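Local coordinates for lipoprotein (Mycoplasma mycoides subsp. capri, PDB 7ADK) that probably acts as a peptidase of the Mycoplasma DUF31 family, a member of the chymotrypsin-like PA clan, at residues N448-K453 against F537-I542; F507-F512 against Y808-G813; F595-L600 against P850-F855; V827-Y832 against G843-K848. All blocks are in the same frame, centred on the assembly; numbering follows the deposited sequence.

Contact 1 lies deepest, about 10 Å from the centre of the chain, and holds the His-450 and Asp-539 pair of the probable active site. Contact 2 sits beside it, with centres about 11 Å apart. The two join directly: Ser-449 OG is 2.9 Å from His-508 ND1, and Ile-542 N is 3.0 Å from Phe-507 O. Contact 2 also touches contact 3, where Ile-811 packs on Phe-595 and Tyr-812 stacks on Phe-853. It meets contact 4 through Phe-507 and Val-827. Contacts 3 and 4 have centres about 18 Å apart, and their segments 843-848 and 850-855 follow along the C-terminal tail. They lie about 22 and 21 Å from contact 1 between centres.

Contact 1 (N448-K453 against F537-I542); sequences NSHVAK and FADFAI
The carboxylate of Asp-539 is gripped by three N-H groups of segment 448-453. His-450 ND1 gives a bond of 2.7 Å to Asp-539 OD2, on the syn lone pair and in the plane of the imidazole. Ring and carboxylate are nearly coplanar. The backbone N of His-450 bonds to Asp-539 OD1 at 3.0 Å, also syn. Asn-448 ND2 comes to the same OD2 at 2.9 Å, from above the carboxylate plane. The CG of Asp-539 stands anti to the backbone N (chi1 -162°), which carries both oxygens to the start of helix 449-452. These bonds fix the rotation of the carboxylate and the tilt of the imidazole.

The other buried side is apolar and simpler. Ala-452 CB rests on Ala-541 CB at 3.7 Å, and Ser-449 CB meets the edge of the Phe-537 ring. Ser-449 OG turns to Tyr-727 and His-508 instead. His-450 lies at the looser margin and is partly exposed. Its side chain and that of Asn-448 both touch Ser-759. A histidine bound through ND1 to a buried aspartate, with Ser-759 against the imidazole, is consistent with the Ser-His-Asp catalytic triad of PA-clan peptidases.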
loop_
_atom_site.group_PDB
_atom_site.type_symbol
_atom_site.label_atom_id
_atom_site.label_comp_id
_atom_site.label_asym_id
_atom_site.label_seq_id
_atom_site.Cartn_x
_atom_site.Cartn_y
_atom_site.Cartn_z
ATOM N N ASN B 448 26.017 4.826 2.180
ATOM C CA ASN B 448 26.458 6.193 1.930
ATOM C C ASN B 448 26.714 7.007 3.203
ATOM O O ASN B 448 26.254 6.693 4.291
ATOM C CB ASN B 448 25.558 6.863 0.910
ATOM C CG ASN B 448 24.186 7.118 1.423
ATOM O OD1 ASN B 448 23.530 6.265 1.980
ATOM N ND2 ASN B 448 23.723 8.319 1.276
ATOM N N SER B 449 27.538 8.035 3.076
ATOM C CA SER B 449 28.130 8.787 4.190
ATOM C C SER B 449 27.122 9.569 5.039
ATOM O O SER B 449 27.204 9.543 6.264
ATOM C CB SER B 449 29.216 9.722 3.666
ATOM O OG SER B 449 30.029 10.154 4.705
ATOM N N HIS B 450 26.093 10.174 4.445
ATOM C CA HIS B 450 25.038 10.783 5.257
ATOM C C HIS B 450 24.135 9.779 5.996
ATOM O O HIS B 450 23.404 10.179 6.901
ATOM C CB HIS B 450 24.230 11.797 4.458
ATOM C CG HIS B 450 23.135 11.237 3.607
ATOM N ND1 HIS B 450 23.177 11.054 2.256
ATOM C CD2 HIS B 450 21.850 10.995 3.998
ATOM C CE1 HIS B 450 21.952 10.732 1.833
ATOM N NE2 HIS B 450 21.107 10.650 2.867
ATOM N N VAL B 451 24.184 8.485 5.657
ATOM C CA VAL B 451 23.530 7.416 6.426
ATOM C C VAL B 451 24.461 6.906 7.513
ATOM O O VAL B 451 24.055 6.791 8.663
ATOM C CB VAL B 451 23.003 6.291 5.510
ATOM C CG1 VAL B 451 22.505 5.065 6.272
ATOM C CG2 VAL B 451 21.865 6.804 4.636
ATOM N N ALA B 452 25.727 6.662 7.186
ATOM C CA ALA B 452 26.711 6.167 8.137
ATOM C C ALA B 452 27.016 7.148 9.286
ATOM O O ALA B 452 27.361 6.713 10.380
ATOM C CB ALA B 452 27.975 5.799 7.370
ATOM N N LYS B 453 26.856 8.469 9.104
ATOM C CA LYS B 453 26.954 9.470 10.184
ATOM C C LYS B 453 25.840 9.394 11.240
ATOM O O LYS B 453 25.951 10.038 12.274
ATOM C CB LYS B 453 27.203 10.888 9.643
ATOM C CG LYS B 453 26.000 11.728 9.192
ATOM C CD LYS B 453 26.440 13.180 8.926
ATOM C CE LYS B 453 25.272 14.130 8.623
ATOM N NZ LYS B 453 25.669 15.556 8.681
ATOM N N PHE B 537 34.172 15.274 -1.355
ATOM C CA PHE B 537 33.829 13.896 -1.013
ATOM C C PHE B 537 32.911 13.266 -2.067
ATOM O O PHE B 537 32.318 13.952 -2.896
ATOM C CB PHE B 537 33.238 13.833 0.410
ATOM C CG PHE B 537 31.743 14.023 0.508
ATOM C CD1 PHE B 537 30.933 13.009 1.029
ATOM C CD2 PHE B 537 31.139 15.198 0.043
ATOM C CE1 PHE B 537 29.542 13.163 1.058
ATOM C CE2 PHE B 537 29.750 15.349 0.064
ATOM C CZ PHE B 537 28.949 14.325 0.566
ATOM N N ALA B 538 32.768 11.951 -2.035
ATOM C CA ALA B 538 31.678 11.242 -2.705
ATOM C C ALA B 538 30.815 10.551 -1.659
ATOM O O ALA B 538 31.380 9.979 -0.728
ATOM C CB ALA B 538 32.268 10.234 -3.669
ATOM N N ASP B 539 29.493 10.588 -1.766
ATOM C CA ASP B 539 28.625 10.061 -0.712
ATOM C C ASP B 539 28.608 8.515 -0.682
ATOM O O ASP B 539 27.690 7.859 -1.159
ATOM C CB ASP B 539 27.244 10.722 -0.812
ATOM C CG ASP B 539 26.408 10.593 0.469
ATOM O OD1 ASP B 539 26.983 10.370 1.549
ATOM O OD2 ASP B 539 25.165 10.677 0.407
ATOM N N PHE B 540 29.661 7.916 -0.131
ATOM C CA PHE B 540 29.872 6.470 0.032
ATOM C C PHE B 540 30.645 6.166 1.336
ATOM O O PHE B 540 31.643 6.822 1.619
ATOM C CB PHE B 540 30.612 5.923 -1.194
ATOM C CG PHE B 540 31.137 4.513 -1.032
ATOM C CD1 PHE B 540 30.256 3.452 -0.779
ATOM C CD2 PHE B 540 32.516 4.264 -1.071
ATOM C CE1 PHE B 540 30.743 2.155 -0.561
ATOM C CE2 PHE B 540 33.006 2.964 -0.869
ATOM C CZ PHE B 540 32.119 1.911 -0.622
ATOM N N ALA B 541 30.223 5.177 2.117
ATOM C CA ALA B 541 30.882 4.791 3.356
ATOM C C ALA B 541 30.802 3.279 3.578
ATOM O O ALA B 541 29.922 2.626 3.026
ATOM C CB ALA B 541 30.265 5.591 4.502
ATOM N N ILE B 542 31.697 2.707 4.374
ATOM C CA ILE B 542 31.718 1.266 4.653
ATOM C C ILE B 542 31.674 1.013 6.156
ATOM O O ILE B 542 32.564 1.437 6.886
ATOM C CB ILE B 542 32.920 0.571 3.994
ATOM C CG1 ILE B 542 33.025 0.927 2.502
ATOM C CG2 ILE B 542 32.829 -0.948 4.199
ATOM C CD1 ILE B 542 34.271 0.391 1.826
#

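Contact 2 (F507-F512 against Y808-G813); sequences FHATDF and YDLIYG
The backbones of Ala-509 and Leu-810 approach to 7.1 Å between CA atoms, so side chains fill the gap between the 507-512 loop and the end of strand 807-809. Leu-810 is central. Its CD2 meets Ala-509 CB at 4.0 Å and lies over one face of the Phe-512 ring, near CE2. Its CB packs at 4.2 Å against CZ of Phe-507, and the two side chains cross at about a right angle. CE2 of the Phe-507 ring also comes close to the carbonyl oxygen of Leu-810.

The aromatic pair lies beside this group. Phe-512 points an edge at the face of Tyr-808, with CE1 over the centre of the tyrosine ring. The centroids are 4.7 Å apart and the planes meet at 58°, an inclined edge-to-face stack. Each of these two residues holds CG between its backbone N and carbonyl carbon (chi1 66° and 70°), which turns the Phe-512 edge onto the Tyr-808 face. Tyr-808 OH bonds to the backbone N of Leu-745, which fixes the far end of its ring.

The chain beyond Leu-810 is shaped by Asp-809. Its OD1 accepts from the backbone N of Ile-811 and of Tyr-812, each at 2.9 Å, forming an Asx turn and the wider Asx motif. Its OD2 makes a salt bridge with Arg-790. No hydrogen bond crosses between the segments. Apolar and aromatic packing therefore carries this link between the antiparallel sheet of strand 503-507 and the mixed sheet of strand 807-809, while Asp-809 and Tyr-808 OH spend their bonds within their own segment or on other strands.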
loop_
_atom_site.group_PDB
_atom_site.type_symbol
_atom_site.label_atom_id
_atom_site.label_comp_id
_atom_site.label_asym_id
_atom_site.label_seq_id
_atom_site.Cartn_x
_atom_site.Cartn_y
_atom_site.Cartn_z
ATOM N N PHE B 507 35.318 3.412 6.633
ATOM C CA PHE B 507 35.762 4.236 5.513
ATOM C C PHE B 507 34.674 5.248 5.160
ATOM O O PHE B 507 33.507 4.894 5.194
ATOM C CB PHE B 507 36.145 3.315 4.344
ATOM C CG PHE B 507 36.630 3.993 3.077
ATOM C CD1 PHE B 507 37.674 4.929 3.125
ATOM C CD2 PHE B 507 36.026 3.712 1.839
ATOM C CE1 PHE B 507 38.089 5.598 1.962
ATOM C CE2 PHE B 507 36.455 4.365 0.675
ATOM C CZ PHE B 507 37.471 5.325 0.735
ATOM N N HIS B 508 35.032 6.495 4.845
ATOM C CA HIS B 508 34.082 7.599 4.595
ATOM C C HIS B 508 34.241 8.312 3.244
ATOM O O HIS B 508 33.530 9.284 3.004
ATOM C CB HIS B 508 34.124 8.590 5.770
ATOM C CG HIS B 508 33.041 8.449 6.780
ATOM N ND1 HIS B 508 31.721 8.748 6.586
ATOM C CD2 HIS B 508 33.192 8.110 8.081
ATOM C CE1 HIS B 508 31.088 8.609 7.748
ATOM N NE2 HIS B 508 31.967 8.219 8.669
ATOM N N ALA B 509 35.185 7.896 2.385
ATOM C CA ALA B 509 35.406 8.501 1.054
ATOM C C ALA B 509 35.517 10.043 1.051
ATOM O O ALA B 509 35.089 10.713 0.110
ATOM C CB ALA B 509 34.395 7.966 0.038
ATOM N N THR B 510 36.118 10.621 2.088
ATOM C CA THR B 510 36.394 12.057 2.196
ATOM C C THR B 510 37.782 12.378 1.668
ATOM O O THR B 510 38.768 11.732 2.011
ATOM C CB THR B 510 36.281 12.554 3.638
ATOM O OG1 THR B 510 36.977 11.710 4.529
ATOM C CG2 THR B 510 34.839 12.659 4.089
ATOM N N ASP B 511 37.873 13.406 0.833
ATOM C CA ASP B 511 39.122 14.034 0.399
ATOM C C ASP B 511 40.152 13.075 -0.225
ATOM O O ASP B 511 41.365 13.247 -0.150
ATOM C CB ASP B 511 39.656 14.925 1.516
ATOM C CG ASP B 511 40.333 16.195 1.019
ATOM O OD1 ASP B 511 40.109 16.626 -0.123
ATOM O OD2 ASP B 511 41.107 16.784 1.783
ATOM N N PHE B 512 39.638 12.063 -0.918
ATOM C CA PHE B 512 40.374 10.932 -1.487
ATOM C C PHE B 512 41.265 11.246 -2.699
ATOM O O PHE B 512 41.992 10.364 -3.156
ATOM C CB PHE B 512 39.373 9.820 -1.802
ATOM C CG PHE B 512 38.392 10.166 -2.897
ATOM C CD1 PHE B 512 38.715 9.950 -4.241
ATOM C CD2 PHE B 512 37.143 10.707 -2.558
ATOM C CE1 PHE B 512 37.777 10.243 -5.237
ATOM C CE2 PHE B 512 36.212 11.012 -3.558
ATOM C CZ PHE B 512 36.523 10.767 -4.901
ATOM N N TYR B 808 40.563 7.222 -10.222
ATOM C CA TYR B 808 40.533 6.701 -8.868
ATOM C C TYR B 808 39.759 5.386 -8.776
ATOM O O TYR B 808 38.850 5.122 -9.552
ATOM C CB TYR B 808 39.955 7.770 -7.919
ATOM C CG TYR B 808 38.478 8.085 -8.049
ATOM C CD1 TYR B 808 38.039 9.171 -8.823
ATOM C CD2 TYR B 808 37.541 7.314 -7.344
ATOM C CE1 TYR B 808 36.670 9.459 -8.920
ATOM C CE2 TYR B 808 36.175 7.590 -7.451
ATOM C CZ TYR B 808 35.732 8.653 -8.250
ATOM O OH TYR B 808 34.405 8.882 -8.410
ATOM N N ASP B 809 40.075 4.584 -7.770
ATOM C CA ASP B 809 39.242 3.479 -7.318
ATOM C C ASP B 809 39.190 3.513 -5.791
ATOM O O ASP B 809 40.225 3.410 -5.136
ATOM C CB ASP B 809 39.798 2.176 -7.893
ATOM C CG ASP B 809 38.926 0.954 -7.616
ATOM O OD1 ASP B 809 38.285 0.897 -6.545
ATOM O OD2 ASP B 809 38.918 0.053 -8.480
ATOM N N LEU B 810 38.010 3.721 -5.215
ATOM C CA LEU B 810 37.837 3.854 -3.766
ATOM C C LEU B 810 37.529 2.532 -3.039
ATOM O O LEU B 810 37.386 2.526 -1.823
ATOM C CB LEU B 810 36.990 5.092 -3.392
ATOM C CG LEU B 810 35.675 5.357 -4.124
ATOM C CD1 LEU B 810 34.672 4.276 -3.794
ATOM C CD2 LEU B 810 35.122 6.713 -3.742
ATOM N N ILE B 811 37.578 1.399 -3.744
ATOM C CA ILE B 811 37.598 0.043 -3.175
ATOM C C ILE B 811 39.021 -0.545 -3.220
ATOM O O ILE B 811 39.501 -1.057 -2.215
ATOM C CB ILE B 811 36.566 -0.853 -3.892
ATOM C CG1 ILE B 811 35.134 -0.290 -3.815
ATOM C CG2 ILE B 811 36.601 -2.300 -3.400
ATOM C CD1 ILE B 811 34.482 -0.297 -2.449
ATOM N N TYR B 812 39.727 -0.441 -4.355
ATOM C CA TYR B 812 41.063 -1.039 -4.533
ATOM C C TYR B 812 42.244 -0.067 -4.392
ATOM O O TYR B 812 43.348 -0.522 -4.092
ATOM C CB TYR B 812 41.133 -1.788 -5.869
ATOM C CG TYR B 812 40.308 -3.054 -5.936
ATOM C CD1 TYR B 812 40.876 -4.278 -5.555
ATOM C CD2 TYR B 812 38.975 -3.005 -6.365
ATOM C CE1 TYR B 812 40.113 -5.456 -5.615
ATOM C CE2 TYR B 812 38.211 -4.179 -6.437
ATOM C CZ TYR B 812 38.784 -5.413 -6.076
ATOM O OH TYR B 812 38.078 -6.560 -6.177
ATOM N N GLY B 813 42.038 1.240 -4.556
ATOM C CA GLY B 813 43.095 2.248 -4.541
ATOM C C GLY B 813 43.969 2.247 -5.799
ATOM O O GLY B 813 43.680 1.577 -6.788
#

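Contact 3 (F595-L600 against P850-F855); sequences FFSDSL and PSEFKF
Glu-852 is the first residue of segment 850-855 to meet segment 595-600. Its extended side chain runs alongside Ser-597 and brings CG near the serine CB, at 3.4 Å. Ser-597 OG donates to Glu-852 OE2 at 2.6 Å. The hydroxyl arrives on the anti side of that oxygen, 21° out of the carboxylate plane. The serine holds OG between its backbone N and carbonyl carbon (chi1 58°), the rotamer that turns the hydroxyl to the glutamate.

Phe-853 comes next, its N bonded back to Pro-850 O. One face of its ring receives Ser-597 CB in a CH-pi contact, 4.0 Å from the centroid. Thus the C-terminal tail is laid against the loop that leaves strand 594-595, a short strand of the mixed sheet paired in parallel with strand 769-778. At the ring edge, CZ of Phe-853 lies 3.4 Å from the carbonyl oxygen of Phe-595, and CE1 packs on Phe-595 CB. Tyr-812 stacks on this same ring, and Phe-853 O accepts from Arg-790 NH1.

Past Lys-854, Phe-855 makes a cation-pi contact with Arg-790, which also sends a weak bond from NE to Ser-597 O.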
loop_
_atom_site.group_PDB
_atom_site.type_symbol
_atom_site.label_atom_id
_atom_site.label_comp_id
_atom_site.label_asym_id
_atom_site.label_seq_id
_atom_site.Cartn_x
_atom_site.Cartn_y
_atom_site.Cartn_z
ATOM N N PHE B 595 33.173 -5.929 -8.332
ATOM C CA PHE B 595 33.082 -4.499 -8.654
ATOM C C PHE B 595 33.296 -4.264 -10.144
ATOM O O PHE B 595 34.051 -4.991 -10.786
ATOM C CB PHE B 595 34.067 -3.697 -7.801
ATOM C CG PHE B 595 33.620 -3.558 -6.367
ATOM C CD1 PHE B 595 32.816 -2.471 -5.996
ATOM C CD2 PHE B 595 33.933 -4.545 -5.422
ATOM C CE1 PHE B 595 32.333 -2.365 -4.689
ATOM C CE2 PHE B 595 33.443 -4.440 -4.117
ATOM C CZ PHE B 595 32.657 -3.343 -3.744
ATOM N N PHE B 596 32.615 -3.292 -10.736
ATOM C CA PHE B 596 32.669 -3.080 -12.181
ATOM C C PHE B 596 33.986 -2.421 -12.621
ATOM O O PHE B 596 34.195 -1.227 -12.399
ATOM C CB PHE B 596 31.446 -2.279 -12.604
ATOM C CG PHE B 596 31.273 -2.217 -14.100
ATOM C CD1 PHE B 596 30.664 -3.283 -14.779
ATOM C CD2 PHE B 596 31.703 -1.092 -14.816
ATOM C CE1 PHE B 596 30.471 -3.213 -16.161
ATOM C CE2 PHE B 596 31.482 -1.013 -16.193
ATOM C CZ PHE B 596 30.866 -2.074 -16.866
ATOM N N SER B 597 34.901 -3.198 -13.213
ATOM C CA SER B 597 36.271 -2.761 -13.510
ATOM C C SER B 597 36.428 -1.969 -14.808
ATOM O O SER B 597 37.363 -1.182 -14.921
ATOM C CB SER B 597 37.163 -3.987 -13.529
ATOM O OG SER B 597 36.688 -4.897 -14.487
ATOM N N ASP B 598 35.536 -2.141 -15.782
ATOM C CA ASP B 598 35.547 -1.377 -17.028
ATOM C C ASP B 598 35.305 0.123 -16.782
ATOM O O ASP B 598 34.477 0.517 -15.964
ATOM C CB ASP B 598 34.517 -1.904 -18.042
ATOM C CG ASP B 598 34.560 -3.385 -18.417
ATOM O OD1 ASP B 598 35.563 -4.062 -18.126
ATOM O OD2 ASP B 598 33.603 -3.854 -19.076
ATOM N N SER B 599 35.989 0.977 -17.540
ATOM C CA SER B 599 35.694 2.403 -17.635
ATOM C C SER B 599 34.360 2.627 -18.339
ATOM O O SER B 599 34.258 2.341 -19.526
ATOM C CB SER B 599 36.798 3.048 -18.454
ATOM O OG SER B 599 36.533 4.409 -18.703
ATOM N N LEU B 600 33.345 3.178 -17.672
ATOM C CA LEU B 600 32.083 3.571 -18.323
ATOM C C LEU B 600 32.228 4.744 -19.319
ATOM O O LEU B 600 31.290 5.054 -20.042
ATOM C CB LEU B 600 31.023 3.903 -17.245
ATOM C CG LEU B 600 29.917 2.845 -17.056
ATOM C CD1 LEU B 600 28.938 3.346 -16.001
ATOM C CD2 LEU B 600 29.096 2.583 -18.318
ATOM N N PRO B 850 44.239 -7.754 -8.018
ATOM C CA PRO B 850 44.132 -8.556 -9.232
ATOM C C PRO B 850 44.274 -7.664 -10.466
ATOM O O PRO B 850 43.762 -6.546 -10.486
ATOM C CB PRO B 850 42.780 -9.263 -9.151
ATOM C CG PRO B 850 41.975 -8.497 -8.118
ATOM C CD PRO B 850 42.979 -7.707 -7.303
ATOM N N SER B 851 44.962 -8.109 -11.515
ATOM C CA SER B 851 45.410 -7.230 -12.612
ATOM C C SER B 851 44.282 -6.528 -13.386
ATOM O O SER B 851 44.510 -5.501 -14.015
ATOM C CB SER B 851 46.313 -8.015 -13.563
ATOM O OG SER B 851 45.620 -9.114 -14.111
ATOM N N GLU B 852 43.049 -7.007 -13.278
ATOM C CA GLU B 852 41.816 -6.363 -13.740
ATOM C C GLU B 852 41.615 -4.930 -13.204
ATOM O O GLU B 852 41.099 -4.078 -13.927
ATOM C CB GLU B 852 40.656 -7.281 -13.329
ATOM C CG GLU B 852 39.267 -6.666 -13.499
ATOM C CD GLU B 852 38.110 -7.648 -13.271
ATOM O OE1 GLU B 852 38.320 -8.867 -13.133
ATOM O OE2 GLU B 852 36.950 -7.199 -13.282
ATOM N N PHE B 853 42.027 -4.643 -11.965
ATOM C CA PHE B 853 41.794 -3.359 -11.294
ATOM C C PHE B 853 42.979 -2.388 -11.312
ATOM O O PHE B 853 42.860 -1.276 -10.787
ATOM C CB PHE B 853 41.262 -3.611 -9.884
ATOM C CG PHE B 853 39.860 -4.176 -9.861
ATOM C CD1 PHE B 853 38.749 -3.329 -9.985
ATOM C CD2 PHE B 853 39.660 -5.554 -9.744
ATOM C CE1 PHE B 853 37.453 -3.857 -9.954
ATOM C CE2 PHE B 853 38.366 -6.086 -9.705
ATOM C CZ PHE B 853 37.263 -5.234 -9.802
ATOM N N LYS B 854 44.100 -2.739 -11.946
ATOM C CA LYS B 854 45.184 -1.790 -12.246
ATOM C C LYS B 854 44.742 -0.749 -13.286
ATOM O O LYS B 854 43.694 -0.884 -13.903
ATOM C CB LYS B 854 46.436 -2.537 -12.715
ATOM C CG LYS B 854 47.070 -3.396 -11.618
ATOM C CD LYS B 854 48.293 -4.126 -12.185
ATOM C CE LYS B 854 48.851 -5.189 -11.238
ATOM N NZ LYS B 854 49.569 -4.652 -10.106
ATOM N N PHE B 855 45.527 0.299 -13.478
ATOM C CA PHE B 855 45.295 1.362 -14.458
ATOM C C PHE B 855 46.508 1.550 -15.379
ATOM O O PHE B 855 47.644 1.290 -14.980
ATOM C CB PHE B 855 45.009 2.684 -13.747
ATOM C CG PHE B 855 43.709 2.813 -12.995
ATOM C CD1 PHE B 855 42.533 3.172 -13.671
ATOM C CD2 PHE B 855 43.689 2.676 -11.600
ATOM C CE1 PHE B 855 41.350 3.399 -12.957
ATOM C CE2 PHE B 855 42.509 2.905 -10.886
ATOM C CZ PHE B 855 41.343 3.271 -11.565
#

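Contact 4 (V827-Y832 against G843-K848); sequences VMNKMY and GFTDDK
Thr-845 OG1 donates to Asp-847 OD2 at 2.7 Å, nearly in line with the carboxylate C-O bond. This bond and the one from Lys-848 N to Thr-845 O brace the turn that presents segment 843-848 to helix 824-831. Thr-845 itself reaches the helix weakly, with CG2 at 4.1 Å from Asn-829 OD1.

Phe-844 carries the contact. One side of its ring lies against the helix, under Met-828, Asn-829 and Tyr-832. Met-828 CG stands over one face, 3.9 Å from the centroid and 30° off the normal, as a CH-pi contact. The sulfur follows at an oblique position, and Met-828 SD is 3.4 Å from Phe-844 CE1. Met-828 holds CG opposite its backbone N (chi1 -158°), and the extended chain lays CG, SD and CE along the Phe-844 ring. Met-828 CE reaches Phe-844 CZ.

Asn-829 slides past in the opposite sense, CB against Phe-844 CB at 3.7 Å. Tyr-832 is just after the helix, and Tyr-832 CB lies 4.1 Å from Phe-844 CE2. Its own OH turns away to bond with Glu-544. Arg-825, one turn before Asn-829 in the helix, bonds to Phe-844 O and makes a salt bridge to Asp-846.

The ring side is buried, while Thr-845 and Asp-846 are exposed. A phenylalanine from the C-terminal tail, packed on a helix methionine, makes this a Met-aromatic contact.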
loop_
_atom_site.group_PDB
_atom_site.type_symbol
_atom_site.label_atom_id
_atom_site.label_comp_id
_atom_site.label_asym_id
_atom_site.label_seq_id
_atom_site.Cartn_x
_atom_site.Cartn_y
_atom_site.Cartn_z
ATOM N N VAL B 827 42.723 1.148 3.777
ATOM C CA VAL B 827 42.161 1.314 5.124
ATOM C C VAL B 827 42.150 -0.013 5.878
ATOM O O VAL B 827 42.598 -0.095 7.020
ATOM C CB VAL B 827 40.756 1.918 5.038
ATOM C CG1 VAL B 827 39.995 1.842 6.336
ATOM C CG2 VAL B 827 40.828 3.374 4.623
ATOM N N MET B 828 41.695 -1.089 5.251
ATOM C CA MET B 828 41.615 -2.384 5.908
ATOM C C MET B 828 42.996 -3.022 6.148
ATOM O O MET B 828 43.195 -3.718 7.137
ATOM C CB MET B 828 40.632 -3.279 5.146
ATOM C CG MET B 828 40.141 -4.375 6.084
ATOM S SD MET B 828 38.709 -5.316 5.529
ATOM C CE MET B 828 38.608 -6.512 6.874
ATOM N N ASN B 829 43.989 -2.697 5.318
ATOM C CA ASN B 829 45.381 -3.118 5.442
ATOM C C ASN B 829 46.035 -2.651 6.745
ATOM O O ASN B 829 46.768 -3.422 7.353
ATOM C CB ASN B 829 46.166 -2.584 4.234
ATOM C CG ASN B 829 47.604 -3.062 4.219
ATOM O OD1 ASN B 829 47.895 -4.232 4.361
ATOM N ND2 ASN B 829 48.547 -2.186 4.067
ATOM N N LYS B 830 45.779 -1.414 7.193
ATOM C CA LYS B 830 46.318 -0.908 8.465
ATOM C C LYS B 830 45.599 -1.490 9.684
ATOM O O LYS B 830 46.241 -1.750 10.696
ATOM C CB LYS B 830 46.368 0.628 8.488
ATOM C CG LYS B 830 45.015 1.334 8.371
ATOM C CD LYS B 830 45.098 2.828 8.674
ATOM C CE LYS B 830 43.711 3.451 8.725
ATOM N NZ LYS B 830 43.743 4.892 8.983
ATOM N N MET B 831 44.292 -1.738 9.595
ATOM C CA MET B 831 43.507 -2.318 10.691
ATOM C C MET B 831 43.806 -3.807 10.918
ATOM O O MET B 831 43.901 -4.241 12.062
ATOM C CB MET B 831 42.009 -2.099 10.433
ATOM C CG MET B 831 41.663 -0.606 10.387
ATOM S SD MET B 831 39.906 -0.218 10.287
ATOM C CE MET B 831 39.354 -0.780 11.915
ATOM N N TYR B 832 43.980 -4.585 9.847
ATOM C CA TYR B 832 44.069 -6.055 9.861
ATOM C C TYR B 832 45.283 -6.588 9.069
ATOM O O TYR B 832 45.172 -7.509 8.259
ATOM C CB TYR B 832 42.724 -6.646 9.406
ATOM C CG TYR B 832 41.534 -6.175 10.219
ATOM C CD1 TYR B 832 41.394 -6.574 11.557
ATOM C CD2 TYR B 832 40.596 -5.295 9.657
ATOM C CE1 TYR B 832 40.323 -6.096 12.327
ATOM C CE2 TYR B 832 39.506 -4.834 10.411
ATOM C CZ TYR B 832 39.374 -5.229 11.757
ATOM O OH TYR B 832 38.359 -4.768 12.527
ATOM N N GLY B 843 45.074 -11.338 0.765
ATOM C CA GLY B 843 45.427 -10.230 1.662
ATOM C C GLY B 843 45.309 -8.828 1.045
ATOM O O GLY B 843 45.137 -8.656 -0.160
ATOM N N PHE B 844 45.383 -7.804 1.896
ATOM C CA PHE B 844 45.156 -6.389 1.554
ATOM C C PHE B 844 46.364 -5.650 0.949
ATOM O O PHE B 844 46.276 -4.464 0.636
ATOM C CB PHE B 844 44.699 -5.646 2.815
ATOM C CG PHE B 844 43.558 -6.276 3.566
ATOM C CD1 PHE B 844 42.250 -6.135 3.090
ATOM C CD2 PHE B 844 43.801 -7.018 4.732
ATOM C CE1 PHE B 844 41.192 -6.759 3.760
ATOM C CE2 PHE B 844 42.742 -7.639 5.400
ATOM C CZ PHE B 844 41.439 -7.527 4.904
ATOM N N THR B 845 47.514 -6.301 0.804
ATOM C CA THR B 845 48.754 -5.670 0.328
ATOM C C THR B 845 48.687 -5.271 -1.153
ATOM O O THR B 845 47.959 -5.864 -1.950
ATOM C CB THR B 845 49.965 -6.567 0.609
ATOM O OG1 THR B 845 49.809 -7.822 -0.001
ATOM C CG2 THR B 845 50.182 -6.806 2.089
ATOM N N ASP B 846 49.437 -4.231 -1.542
ATOM C CA ASP B 846 49.312 -3.607 -2.871
ATOM C C ASP B 846 49.674 -4.542 -4.038
ATOM O O ASP B 846 49.104 -4.436 -5.121
ATOM C CB ASP B 846 50.191 -2.346 -2.959
ATOM C CG ASP B 846 50.022 -1.339 -1.815
ATOM O OD1 ASP B 846 48.907 -0.935 -1.508
ATOM O OD2 ASP B 846 51.015 -0.924 -1.228
ATOM N N ASP B 847 50.596 -5.482 -3.823
ATOM C CA ASP B 847 50.986 -6.493 -4.804
ATOM C C ASP B 847 49.872 -7.515 -5.098
ATOM O O ASP B 847 49.945 -8.217 -6.106
ATOM C CB ASP B 847 52.296 -7.186 -4.367
ATOM C CG ASP B 847 52.391 -7.645 -2.909
ATOM O OD1 ASP B 847 53.478 -8.061 -2.499
ATOM O OD2 ASP B 847 51.409 -7.548 -2.150
ATOM N N LYS B 848 48.823 -7.596 -4.272
ATOM C CA LYS B 848 47.701 -8.534 -4.417
ATOM C C LYS B 848 46.415 -7.889 -4.947
ATOM O O LYS B 848 45.349 -8.492 -4.867
ATOM C CB LYS B 848 47.497 -9.324 -3.110
ATOM C CG LYS B 848 48.737 -10.064 -2.589
ATOM C CD LYS B 848 49.381 -11.039 -3.582
ATOM C CE LYS B 848 50.616 -11.678 -2.959
ATOM N NZ LYS B 848 51.311 -12.595 -3.879
#